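Local coordinates for protein probable FAD-dependent oxidoreductase PA4991 (Pseudomonas aeruginosa PAO1, PDB 5EZ7) that binds one FAD per subunit and probably works as an FAD-dependent oxidoreductase of the DAO family, although its physiological substrate is unknown, at residues Leu22-Arg27 with Ala165-Asp170; Arg92-Leu97 with Ile153-Pro158; Ser171-Glu176 with Leu190-Arg195; Lys235-Lys240 with Asp264-Trp269. One frame throughout, in Å; residues are numbered along the deposited sequence.

Contact 1: Leu22-Arg27 with Ala165-Asp170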
loop_
_atom_site.group_PDB
_atom_site.type_symbol
_atom_site.label_atom_id
_atom_site.label_comp_id
_atom_site.label_asym_id
_atom_site.label_seq_id
_atom_site.Cartn_x
_atom_site.Cartn_y
_atom_site.Cartn_z
ATOM N N LEU A 22 0.068 7.876 8.057
ATOM C CA LEU A 22 -0.640 8.642 9.100
ATOM C C LEU A 22 0.244 8.876 10.295
ATOM O O LEU A 22 0.268 9.973 10.842
ATOM C CB LEU A 22 -1.881 7.897 9.573
ATOM C CG LEU A 22 -2.628 8.445 10.817
ATOM C CD1 LEU A 22 -3.220 9.828 10.522
ATOM C CD2 LEU A 22 -3.714 7.460 11.275
ATOM N N ASN A 23 0.938 7.843 10.735
ATOM C CA ASN A 23 1.817 8.017 11.894
ATOM C C ASN A 23 2.838 9.121 11.628
ATOM O O ASN A 23 3.104 9.954 12.472
ATOM C CB ASN A 23 2.514 6.704 12.223
ATOM C CG ASN A 23 3.248 6.725 13.561
ATOM O OD1 ASN A 23 2.685 7.148 14.573
ATOM N ND2 ASN A 23 4.476 6.219 13.585
ATOM N N ALA A 24 3.412 9.126 10.434
ATOM C CA ALA A 24 4.432 10.085 10.121
ATOM C C ALA A 24 3.875 11.529 10.089
ATOM O O ALA A 24 4.513 12.442 10.592
ATOM C CB ALA A 24 5.070 9.714 8.805
ATOM N N ARG A 25 2.711 11.713 9.486
ATOM C CA ARG A 25 2.001 12.976 9.508
ATOM C C ARG A 25 1.717 13.511 10.933
ATOM O O ARG A 25 1.943 14.704 11.225
ATOM C CB ARG A 25 0.681 12.832 8.730
ATOM C CG ARG A 25 0.874 12.793 7.205
ATOM C CD ARG A 25 0.955 14.184 6.546
ATOM N NE ARG A 25 -0.346 14.842 6.721
ATOM C CZ ARG A 25 -1.453 14.585 6.001
ATOM N NH1 ARG A 25 -1.468 13.737 4.945
ATOM N NH2 ARG A 25 -2.573 15.203 6.330
ATOM N N LEU A 26 1.222 12.624 11.810
ATOM C CA LEU A 26 0.841 13.008 13.154
ATOM C C LEU A 26 2.043 13.471 13.984
ATOM O O LEU A 26 2.003 14.570 14.607
ATOM C CB LEU A 26 0.087 11.887 13.849
ATOM C CG LEU A 26 -1.338 11.658 13.322
ATOM C CD1 LEU A 26 -1.983 10.457 13.968
ATOM C CD2 LEU A 26 -2.273 12.853 13.484
ATOM N N ARG A 27 3.106 12.669 13.953
ATOM C CA ARG A 27 4.361 13.024 14.593
ATOM C C ARG A 27 4.925 14.327 14.084
ATOM O O ARG A 27 5.443 15.130 14.840
ATOM C CB ARG A 27 5.381 11.977 14.298
ATOM C CG ARG A 27 5.124 10.705 15.043
ATOM C CD ARG A 27 6.240 9.712 14.715
ATOM N NE ARG A 27 7.429 9.935 15.516
ATOM C CZ ARG A 27 7.475 9.702 16.828
ATOM N NH1 ARG A 27 6.404 9.260 17.501
ATOM N NH2 ARG A 27 8.595 9.892 17.467
ATOM N N ALA A 165 9.172 3.954 8.484
ATOM C CA ALA A 165 9.522 3.380 9.768
ATOM C C ALA A 165 10.573 4.207 10.457
ATOM O O ALA A 165 10.511 4.348 11.652
ATOM C CB ALA A 165 9.998 1.957 9.608
ATOM N N GLU A 166 11.542 4.753 9.725
ATOM C CA GLU A 166 12.479 5.726 10.302
ATOM C C GLU A 166 11.745 6.939 10.882
ATOM O O GLU A 166 12.000 7.362 12.020
ATOM C CB GLU A 166 13.507 6.198 9.256
ATOM C CG GLU A 166 14.710 5.257 9.107
ATOM C CD GLU A 166 15.516 5.408 7.811
ATOM O OE1 GLU A 166 15.221 6.308 6.971
ATOM O OE2 GLU A 166 16.459 4.586 7.624
ATOM N N LEU A 167 10.821 7.493 10.098
ATOM C CA LEU A 167 9.997 8.653 10.548
ATOM C C LEU A 167 9.116 8.370 11.758
ATOM O O LEU A 167 8.687 9.295 12.425
ATOM C CB LEU A 167 9.121 9.174 9.399
ATOM C CG LEU A 167 9.911 9.832 8.268
ATOM C CD1 LEU A 167 8.994 10.151 7.109
ATOM C CD2 LEU A 167 10.624 11.081 8.735
ATOM N N ALA A 168 8.837 7.082 12.010
ATOM C CA ALA A 168 8.100 6.639 13.182
ATOM C C ALA A 168 8.888 6.819 14.425
ATOM O O ALA A 168 8.295 6.909 15.488
ATOM C CB ALA A 168 7.722 5.177 13.070
ATOM N N GLY A 169 10.213 6.788 14.314
ATOM C CA GLY A 169 11.090 6.869 15.499
ATOM C C GLY A 169 10.800 5.747 16.505
ATOM O O GLY A 169 10.723 4.564 16.136
ATOM N N ASP A 170 10.556 6.139 17.755
ATOM C CA ASP A 170 10.308 5.200 18.865
ATOM C C ASP A 170 8.844 4.786 19.031
ATOM O O ASP A 170 8.520 4.026 19.955
ATOM C CB ASP A 170 10.802 5.806 20.183
ATOM C CG ASP A 170 10.237 7.194 20.426
ATOM O OD1 ASP A 170 10.308 7.992 19.453
ATOM O OD2 ASP A 170 9.751 7.502 21.547
#
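R27 reaches from helix 17-28 to the C-terminal end of helix 157-168. Its CB starts toward that helix, R27 CD passes 3.4 Å from L167 O, and a bend at chi3 (82°) turns the guanidinium over the A168 carbonyl. A168 O sits above the centre of the guanidinium face, so although R27 NE is 3.1 Å from A168 O, the N-H does not point at it; the attraction is probably electrostatic, and S171 OG hydrogen-bonds the same oxygen. Farther out, R27 NH1 bonds weakly to T33 OG1, and R27 NH2 meets D170 OD1 at 3.2 Å in a salt bridge whose hydrogen bond is weak and bent (121°), the guanidinium and carboxylate planes standing 84° apart. A long, flexible arginine suits this span, and G169, with positive phi, is the first residue to leave the helical path.

Two alanines keep the helices close: A24 CB lies 4.1 Å from L167 CB, and A168 CB takes N23 ND2 at 3.4 Å. The amide of N23 is held by T33 through OD1 and by S171 through ND2. Helix 17-28 follows the turn of a probable GxGxxG motif, and this helix-to-helix packing belongs to the Rossmann-type FAD-binding fold.

Contact 2: Arg92-Leu97 with Ile153-Pro158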
loop_
_atom_site.group_PDB
_atom_site.type_symbol
_atom_site.label_atom_id
_atom_site.label_comp_id
_atom_site.label_asym_id
_atom_site.label_seq_id
_atom_site.Cartn_x
_atom_site.Cartn_y
_atom_site.Cartn_z
ATOM N N ARG A 92 12.786 12.175 1.258
ATOM C CA ARG A 92 13.950 12.385 0.395
ATOM C C ARG A 92 14.851 11.146 0.392
ATOM O O ARG A 92 15.094 10.547 1.435
ATOM C CB ARG A 92 14.732 13.611 0.816
ATOM C CG ARG A 92 14.115 14.900 0.287
ATOM C CD ARG A 92 14.755 16.119 0.900
ATOM N NE ARG A 92 14.772 16.016 2.357
ATOM C CZ ARG A 92 15.134 16.993 3.181
ATOM N NH1 ARG A 92 15.111 16.767 4.490
ATOM N NH2 ARG A 92 15.483 18.201 2.734
ATOM N N GLY A 93 15.296 10.756 -0.798
ATOM C CA GLY A 93 16.137 9.552 -0.971
ATOM C C GLY A 93 15.403 8.205 -0.948
ATOM O O GLY A 93 16.029 7.134 -0.897
ATOM N N VAL A 94 14.080 8.241 -0.997
ATOM C CA VAL A 94 13.314 7.046 -1.279
ATOM C C VAL A 94 13.486 6.723 -2.772
ATOM O O VAL A 94 13.445 7.596 -3.637
ATOM C CB VAL A 94 11.837 7.215 -0.864
ATOM C CG1 VAL A 94 11.009 5.996 -1.259
ATOM C CG2 VAL A 94 11.751 7.448 0.649
ATOM N N ARG A 95 13.703 5.447 -3.038
ATOM C CA ARG A 95 13.906 4.938 -4.368
ATOM C C ARG A 95 12.590 4.903 -5.127
ATOM O O ARG A 95 11.599 4.352 -4.643
ATOM C CB ARG A 95 14.463 3.518 -4.306
ATOM C CG ARG A 95 15.988 3.353 -4.330
ATOM C CD ARG A 95 16.355 1.856 -4.547
ATOM N NE ARG A 95 16.041 1.382 -5.911
ATOM C CZ ARG A 95 16.318 0.162 -6.421
ATOM N NH1 ARG A 95 15.994 -0.116 -7.693
ATOM N NH2 ARG A 95 16.909 -0.797 -5.691
ATOM N N LEU A 96 12.585 5.526 -6.299
ATOM C CA LEU A 96 11.591 5.258 -7.311
ATOM C C LEU A 96 12.086 4.143 -8.219
ATOM O O LEU A 96 13.238 4.142 -8.647
ATOM C CB LEU A 96 11.393 6.475 -8.190
ATOM C CG LEU A 96 10.801 7.731 -7.589
ATOM C CD1 LEU A 96 10.517 8.720 -8.736
ATOM C CD2 LEU A 96 9.557 7.370 -6.782
ATOM N N LEU A 97 11.218 3.203 -8.524
ATOM C CA LEU A 97 11.541 2.245 -9.545
ATOM C C LEU A 97 11.492 2.936 -10.922
ATOM O O LEU A 97 12.361 2.700 -11.755
ATOM C CB LEU A 97 10.629 1.001 -9.454
ATOM C CG LEU A 97 10.855 0.117 -8.208
ATOM C CD1 LEU A 97 9.893 -1.066 -8.172
ATOM C CD2 LEU A 97 12.293 -0.386 -8.092
ATOM N N ILE A 153 3.738 7.703 -10.876
ATOM C CA ILE A 153 5.093 7.404 -10.414
ATOM C C ILE A 153 5.058 5.989 -9.932
ATOM O O ILE A 153 3.995 5.542 -9.449
ATOM C CB ILE A 153 5.473 8.163 -9.118
ATOM C CG1 ILE A 153 5.067 9.619 -9.124
ATOM C CG2 ILE A 153 6.969 8.098 -8.857
ATOM C CD1 ILE A 153 4.997 10.190 -7.712
ATOM N N VAL A 154 6.207 5.311 -9.955
ATOM C CA VAL A 154 6.319 3.979 -9.334
ATOM C C VAL A 154 7.409 3.910 -8.284
ATOM O O VAL A 154 8.576 4.095 -8.596
ATOM C CB VAL A 154 6.590 2.883 -10.362
ATOM C CG1 VAL A 154 6.557 1.512 -9.692
ATOM C CG2 VAL A 154 5.582 2.992 -11.499
ATOM N N PHE A 155 6.994 3.577 -7.062
ATOM C CA PHE A 155 7.827 3.624 -5.867
ATOM C C PHE A 155 8.371 2.241 -5.617
ATOM O O PHE A 155 7.692 1.287 -5.873
ATOM C CB PHE A 155 7.011 4.066 -4.620
ATOM C CG PHE A 155 7.089 5.537 -4.318
ATOM C CD1 PHE A 155 6.406 6.452 -5.088
ATOM C CD2 PHE A 155 7.854 6.017 -3.262
ATOM C CE1 PHE A 155 6.483 7.833 -4.833
ATOM C CE2 PHE A 155 7.943 7.394 -3.010
ATOM C CZ PHE A 155 7.267 8.301 -3.812
ATOM N N ASP A 156 9.594 2.157 -5.116
ATOM C CA ASP A 156 10.122 0.934 -4.484
ATOM C C ASP A 156 9.499 0.884 -3.083
ATOM O O ASP A 156 9.940 1.604 -2.170
ATOM C CB ASP A 156 11.671 0.987 -4.384
ATOM C CG ASP A 156 12.279 -0.234 -3.654
ATOM O OD1 ASP A 156 11.525 -1.194 -3.391
ATOM O OD2 ASP A 156 13.508 -0.247 -3.357
ATOM N N VAL A 157 8.479 0.056 -2.925
ATOM C CA VAL A 157 7.671 0.049 -1.700
ATOM C C VAL A 157 8.449 -0.396 -0.460
ATOM O O VAL A 157 8.380 0.262 0.564
ATOM C CB VAL A 157 6.342 -0.728 -1.838
ATOM C CG1 VAL A 157 5.575 -0.710 -0.528
ATOM C CG2 VAL A 157 5.468 -0.086 -2.918
ATOM N N PRO A 158 9.202 -1.491 -0.546
ATOM C CA PRO A 158 10.020 -1.800 0.629
ATOM C C PRO A 158 10.896 -0.615 1.136
ATOM O O PRO A 158 11.012 -0.404 2.346
ATOM C CB PRO A 158 10.911 -2.936 0.161
ATOM C CG PRO A 158 10.320 -3.447 -1.122
ATOM C CD PRO A 158 9.208 -2.559 -1.567
#
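L96 lays its CD2 over the face of the F155 ring, 3.6 Å from the centroid and only 11° off the ring normal, a CH-pi contact. L96 CD2 also presses on I153 CG2 at 3.4 Å, so one leucine branch sits against two apolar side chains. V94 comes to the ring edge, crossing F155 at about a right angle: V94 CG1, anti to the backbone N (chi1 176°), lies 3.7 Å from F155 CD2. L97, pointing toward the other segment, sets CB against V154 CG1 and CG against D156 CA.

Behind these side chains, L96 and F155 form an antiparallel, non-hydrogen-bonded pair in a small three-stranded sheet with strand 52-53, which carries the FAD-binding I52. Their side chains diverge from the pair, and the end of L96 comes back over the ring. D156 N donates to R95 O at 3.0 Å (160°), while the bond from L97 N to V154 O, 2.8 Å, is weak and bent.

D156 occupies the N-cap position of helix 157-168, a place suited to a short acidic side chain. D156 OD2 lies over a face of the R95 guanidinium, 3.9 Å from R95 NE, so this long salt bridge rests on charge alone. Farther out, W79 meets the F155 ring edge-to-face, and D159 accepts from R95 N.

Contact 3: Ser171-Glu176 with Leu190-Arg195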
loop_
_atom_site.group_PDB
_atom_site.type_symbol
_atom_site.label_atom_id
_atom_site.label_comp_id
_atom_site.label_asym_id
_atom_site.label_seq_id
_atom_site.Cartn_x
_atom_site.Cartn_y
_atom_site.Cartn_z
ATOM N N SER A 171 7.965 5.249 18.147
ATOM C CA SER A 171 6.541 4.924 18.258
ATOM C C SER A 171 6.213 3.452 17.963
ATOM O O SER A 171 5.136 2.984 18.319
ATOM C CB SER A 171 5.683 5.855 17.366
ATOM O OG SER A 171 5.940 5.717 15.978
ATOM N N LEU A 172 7.131 2.725 17.324
ATOM C CA LEU A 172 6.809 1.406 16.801
ATOM C C LEU A 172 6.787 0.291 17.831
ATOM O O LEU A 172 7.784 0.050 18.518
ATOM C CB LEU A 172 7.795 1.027 15.723
ATOM C CG LEU A 172 7.819 1.897 14.490
ATOM C CD1 LEU A 172 8.919 1.352 13.576
ATOM C CD2 LEU A 172 6.468 1.923 13.810
ATOM N N LEU A 173 5.679 -0.446 17.870
ATOM C CA LEU A 173 5.509 -1.515 18.817
ATOM C C LEU A 173 5.002 -2.805 18.162
ATOM O O LEU A 173 3.898 -2.853 17.604
ATOM C CB LEU A 173 4.537 -1.075 19.904
ATOM C CG LEU A 173 4.151 -2.152 20.923
ATOM C CD1 LEU A 173 5.318 -2.675 21.747
ATOM C CD2 LEU A 173 3.096 -1.564 21.817
ATOM N N ALA A 174 5.806 -3.857 18.279
ATOM C CA ALA A 174 5.340 -5.219 18.061
ATOM C C ALA A 174 4.381 -5.633 19.171
ATOM O O ALA A 174 4.789 -5.757 20.307
ATOM C CB ALA A 174 6.520 -6.211 17.998
ATOM N N GLY A 175 3.134 -5.886 18.809
ATOM C CA GLY A 175 2.146 -6.435 19.722
ATOM C C GLY A 175 1.187 -7.368 19.013
ATOM O O GLY A 175 0.677 -7.056 17.951
ATOM N N GLU A 176 0.951 -8.518 19.612
ATOM C CA GLU A 176 0.197 -9.574 18.988
ATOM C C GLU A 176 -1.258 -9.584 19.429
ATOM O O GLU A 176 -2.150 -9.686 18.607
ATOM C CB GLU A 176 0.848 -10.935 19.279
ATOM C CG GLU A 176 2.032 -11.248 18.363
ATOM C CD GLU A 176 2.588 -12.665 18.536
ATOM O OE1 GLU A 176 2.101 -13.416 19.430
ATOM O OE2 GLU A 176 3.530 -13.027 17.776
ATOM N N LEU A 190 -6.016 0.714 24.482
ATOM C CA LEU A 190 -5.970 -0.716 24.334
ATOM C C LEU A 190 -4.962 -1.322 25.283
ATOM O O LEU A 190 -4.089 -0.645 25.832
ATOM C CB LEU A 190 -5.629 -1.135 22.898
ATOM C CG LEU A 190 -6.449 -0.565 21.739
ATOM C CD1 LEU A 190 -5.699 -0.725 20.445
ATOM C CD2 LEU A 190 -7.835 -1.193 21.611
ATOM N N CYS A 191 -5.162 -2.611 25.508
ATOM C CA CYS A 191 -4.282 -3.452 26.280
ATOM C C CYS A 191 -3.608 -4.317 25.230
ATOM O O CYS A 191 -4.272 -5.043 24.496
ATOM C CB CYS A 191 -5.110 -4.258 27.287
ATOM S SG CYS A 191 -4.129 -5.123 28.516
ATOM N N VAL A 192 -2.291 -4.189 25.106
ATOM C CA VAL A 192 -1.519 -4.888 24.085
ATOM C C VAL A 192 -0.556 -5.811 24.802
ATOM O O VAL A 192 0.308 -5.342 25.518
ATOM C CB VAL A 192 -0.741 -3.880 23.222
ATOM C CG1 VAL A 192 0.061 -4.592 22.148
ATOM C CG2 VAL A 192 -1.681 -2.867 22.607
ATOM N N ASP A 193 -0.730 -7.117 24.654
ATOM C CA ASP A 193 0.061 -8.111 25.376
ATOM C C ASP A 193 0.117 -7.784 26.848
ATOM O O ASP A 193 1.182 -7.786 27.458
ATOM C CB ASP A 193 1.477 -8.212 24.785
ATOM C CG ASP A 193 1.469 -8.482 23.268
ATOM O OD1 ASP A 193 0.529 -9.123 22.751
ATOM O OD2 ASP A 193 2.393 -8.043 22.572
ATOM N N GLY A 194 -1.040 -7.461 27.414
ATOM C CA GLY A 194 -1.149 -7.119 28.839
ATOM C C GLY A 194 -0.625 -5.747 29.240
ATOM O O GLY A 194 -0.539 -5.466 30.418
ATOM N N ARG A 195 -0.271 -4.903 28.262
ATOM C CA ARG A 195 0.226 -3.545 28.506
ATOM C C ARG A 195 -0.852 -2.499 28.238
ATOM O O ARG A 195 -1.388 -2.416 27.149
ATOM C CB ARG A 195 1.418 -3.237 27.603
ATOM C CG ARG A 195 2.058 -1.920 27.974
ATOM C CD ARG A 195 2.977 -1.422 26.896
ATOM N NE ARG A 195 4.073 -2.346 26.626
ATOM C CZ ARG A 195 5.311 -2.287 27.122
ATOM N NH1 ARG A 195 5.704 -1.362 28.005
ATOM N NH2 ARG A 195 6.182 -3.206 26.747
#
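The backbones come nearest at G175 and V192, whose CA atoms are 5.9 Å apart, where the end of strand 172-174 passes a type I' turn running from V192 to R195. V192 fills the approach with CG1, which chi1 of -180° sets anti to the backbone N; V192 CG1 lies 3.7 Å from G175 CA. Glycine suits the place because a CB would point toward the valine and collide with it. L173 adds a looser touch, L173 CD2 lying 4.3 Å from V192 CG1, and I197 of the adjoining strand 195-198 packs against both side chains.

Beyond the valine, D193 turns its carboxylate toward the chain after G175. The amide of E176 is shared between the two oxygens: E176 N donates to D193 OD1 at 3.2 Å (140°), on the syn lone pair, and weakly to D193 OD2 at 3.3 Å. D193 OD2 also lies close to G175 CA, at 3.3 Å. R177 N donates to OD1 as well. D193 has positive phi (48°) at the first corner of the turn, a conformation aspartate tolerates fairly well, and its short side chain leaves the carboxylate beside these two successive amides. The carboxylate of E176 leads away from D193, consistent with their like charges.

Strand 172-174 is an outer strand of the mixed, largely parallel sheet that also holds strand 33-37 with the FAD-binding E37, and the V192-R195 turn is the tip of a beta hairpin laid against that Rossmann-type sheet.

Contact 4: Lys235-Lys240 with Asp264-Trp269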
loop_
_atom_site.group_PDB
_atom_site.type_symbol
_atom_site.label_atom_id
_atom_site.label_comp_id
_atom_site.label_asym_id
_atom_site.label_seq_id
_atom_site.Cartn_x
_atom_site.Cartn_y
_atom_site.Cartn_z
ATOM N N LYS A 235 10.747 -14.222 -13.229
ATOM C CA LYS A 235 12.120 -13.856 -12.932
ATOM C C LYS A 235 13.126 -14.358 -14.010
ATOM O O LYS A 235 13.181 -15.517 -14.318
ATOM C CB LYS A 235 12.492 -14.415 -11.563
ATOM C CG LYS A 235 13.920 -14.050 -11.168
ATOM C CD LYS A 235 14.210 -14.259 -9.675
ATOM C CE LYS A 235 15.692 -13.929 -9.449
ATOM N NZ LYS A 235 16.207 -14.284 -8.110
ATOM N N ALA A 236 13.927 -13.465 -14.549
ATOM C CA ALA A 236 14.922 -13.815 -15.527
ATOM C C ALA A 236 15.992 -12.754 -15.616
ATOM O O ALA A 236 15.803 -11.621 -15.247
ATOM C CB ALA A 236 14.248 -13.979 -16.870
ATOM N N ALA A 237 17.131 -13.145 -16.107
ATOM C CA ALA A 237 18.207 -12.241 -16.458
ATOM C C ALA A 237 17.886 -11.336 -17.663
ATOM O O ALA A 237 18.473 -10.270 -17.806
ATOM C CB ALA A 237 19.457 -13.089 -16.804
ATOM N N THR A 238 17.017 -11.790 -18.557
ATOM C CA THR A 238 16.807 -11.134 -19.864
ATOM C C THR A 238 15.764 -9.999 -19.823
ATOM O O THR A 238 15.532 -9.318 -20.826
ATOM C CB THR A 238 16.374 -12.176 -20.959
ATOM O OG1 THR A 238 15.189 -12.867 -20.523
ATOM C CG2 THR A 238 17.465 -13.187 -21.219
ATOM N N LEU A 239 15.124 -9.802 -18.683
ATOM C CA LEU A 239 14.053 -8.832 -18.613
ATOM C C LEU A 239 14.614 -7.409 -18.748
ATOM O O LEU A 239 15.751 -7.171 -18.428
ATOM C CB LEU A 239 13.238 -8.975 -17.338
ATOM C CG LEU A 239 12.742 -10.378 -17.060
ATOM C CD1 LEU A 239 11.955 -10.339 -15.749
ATOM C CD2 LEU A 239 11.908 -10.958 -18.185
ATOM N N LYS A 240 13.828 -6.521 -19.341
ATOM C CA LYS A 240 14.162 -5.124 -19.462
ATOM C C LYS A 240 13.076 -4.352 -18.708
ATOM O O LYS A 240 11.909 -4.791 -18.664
ATOM C CB LYS A 240 14.244 -4.708 -20.924
ATOM C CG LYS A 240 15.314 -5.476 -21.690
ATOM C CD LYS A 240 15.779 -4.730 -22.933
ATOM C CE LYS A 240 16.832 -5.480 -23.749
ATOM N NZ LYS A 240 16.224 -6.427 -24.748
ATOM N N ASP A 264 20.195 -10.509 -6.229
ATOM C CA ASP A 264 21.174 -11.225 -7.059
ATOM C C ASP A 264 21.381 -10.658 -8.484
ATOM O O ASP A 264 22.006 -11.325 -9.307
ATOM C CB ASP A 264 20.766 -12.690 -7.181
ATOM C CG ASP A 264 19.442 -12.874 -7.941
ATOM O OD1 ASP A 264 19.010 -12.002 -8.748
ATOM O OD2 ASP A 264 18.792 -13.901 -7.709
ATOM N N GLY A 265 20.837 -9.475 -8.798
ATOM C CA GLY A 265 21.101 -8.818 -10.093
ATOM C C GLY A 265 20.190 -9.205 -11.271
ATOM O O GLY A 265 20.380 -8.737 -12.380
ATOM N N GLN A 266 19.191 -10.041 -11.019
ATOM C CA GLN A 266 18.133 -10.281 -11.966
ATOM C C GLN A 266 17.006 -9.299 -11.666
ATOM O O GLN A 266 17.167 -8.416 -10.808
ATOM C CB GLN A 266 17.686 -11.739 -11.873
ATOM C CG GLN A 266 18.774 -12.692 -12.326
ATOM C CD GLN A 266 18.320 -14.135 -12.523
ATOM O OE1 GLN A 266 17.128 -14.479 -12.467
ATOM N NE2 GLN A 266 19.289 -14.989 -12.798
ATOM N N SER A 267 15.908 -9.429 -12.420
ATOM C CA SER A 267 14.700 -8.637 -12.265
ATOM C C SER A 267 13.535 -9.530 -12.212
ATOM O O SER A 267 13.604 -10.680 -12.624
ATOM C CB SER A 267 14.452 -7.746 -13.459
ATOM O OG SER A 267 15.597 -7.019 -13.733
ATOM N N VAL A 268 12.431 -8.961 -11.761
ATOM C CA VAL A 268 11.177 -9.664 -11.765
ATOM C C VAL A 268 10.137 -8.743 -12.380
ATOM O O VAL A 268 10.062 -7.564 -12.030
ATOM C CB VAL A 268 10.734 -10.075 -10.336
ATOM C CG1 VAL A 268 9.381 -10.761 -10.349
ATOM C CG2 VAL A 268 11.776 -10.997 -9.698
ATOM N N TRP A 269 9.363 -9.299 -13.303
ATOM C CA TRP A 269 8.179 -8.647 -13.838
ATOM C C TRP A 269 6.998 -9.144 -13.037
ATOM O O TRP A 269 6.728 -10.338 -13.007
ATOM C CB TRP A 269 7.922 -9.030 -15.312
ATOM C CG TRP A 269 8.679 -8.273 -16.340
ATOM C CD1 TRP A 269 9.360 -7.102 -16.174
ATOM C CD2 TRP A 269 8.783 -8.606 -17.731
ATOM N NE1 TRP A 269 9.895 -6.695 -17.370
ATOM C CE2 TRP A 269 9.554 -7.603 -18.344
ATOM C CE3 TRP A 269 8.299 -9.671 -18.522
ATOM C CZ2 TRP A 269 9.861 -7.627 -19.726
ATOM C CZ3 TRP A 269 8.606 -9.696 -19.893
ATOM C CH2 TRP A 269 9.375 -8.677 -20.472
#
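L239 covers one face of the W269 indole: L239 CD2 lies 3.8 Å from the centroid of the W269 six-membered ring, 8° off the normal, in a CH-pi contact. At the ring edge, K240 O lies near the indole plane and accepts from W269 NE1 at 3.1 Å. The site lies in the large mixed sheet of eight strands, where a tryptophan serves both demands, with a broad apolar face for the leucine and an N-H for the backbone oxygen of K240.

These groups flank an antiparallel pairing of neighbouring strands of that sheet, 224-236 and 267-272. A236 with S267 is the hydrogen-bonded pair, although the bond from A236 N to S267 O is weak at 3.4 Å; K235 with V268 is the non-hydrogen-bonded one. Leaving the sheet, the chain folds back so that L239 CD1 also approaches S267 O, at 3.5 Å. V257 and T259 of strand 255-261 touch the W269 side chain as well.

The K235 side chain runs fully extended, with CG anti to the backbone N (chi1 -179°), a length that lets it reach the acid of D264. Its aliphatic part passes V268 CG2 and then crosses Q266 at about a right angle, K235 CE being 3.4 Å from Q266 OE1. D264 comes from the opposite direction, and D264 OD1 closes an Asx turn by accepting from Q266 N at 3.0 Å. K235 NZ meets D264 OD2 in a hydrogen-bonded salt bridge of 2.6 Å, on the syn side and 16° out of the carboxylate plane.

How the contacts relate
Helix 157-168 joins contacts 1 and 2: contact 2 lies at its start and contact 1 at its end, their centres 18 Å apart. Along the chain, 92-97 and 153-158 fall between the two halves of contact 1. Contact 3 follows at once, strand 172-174 coming directly after the helix, and touches contact 1 where R27 NH1 packs 3.5 Å from S171 CB. Contact 4 comes last, in the large mixed sheet, with its centre 34 Å from that of contact 1 and 40 Å from that of contact 3. Contacts 1 and 3 thus pack the Rossmann-type FAD-binding part, contact 4 joins strands of the large sheet, and contact 2 lies between, the centres of contacts 2 and 4 being 18 Å apart.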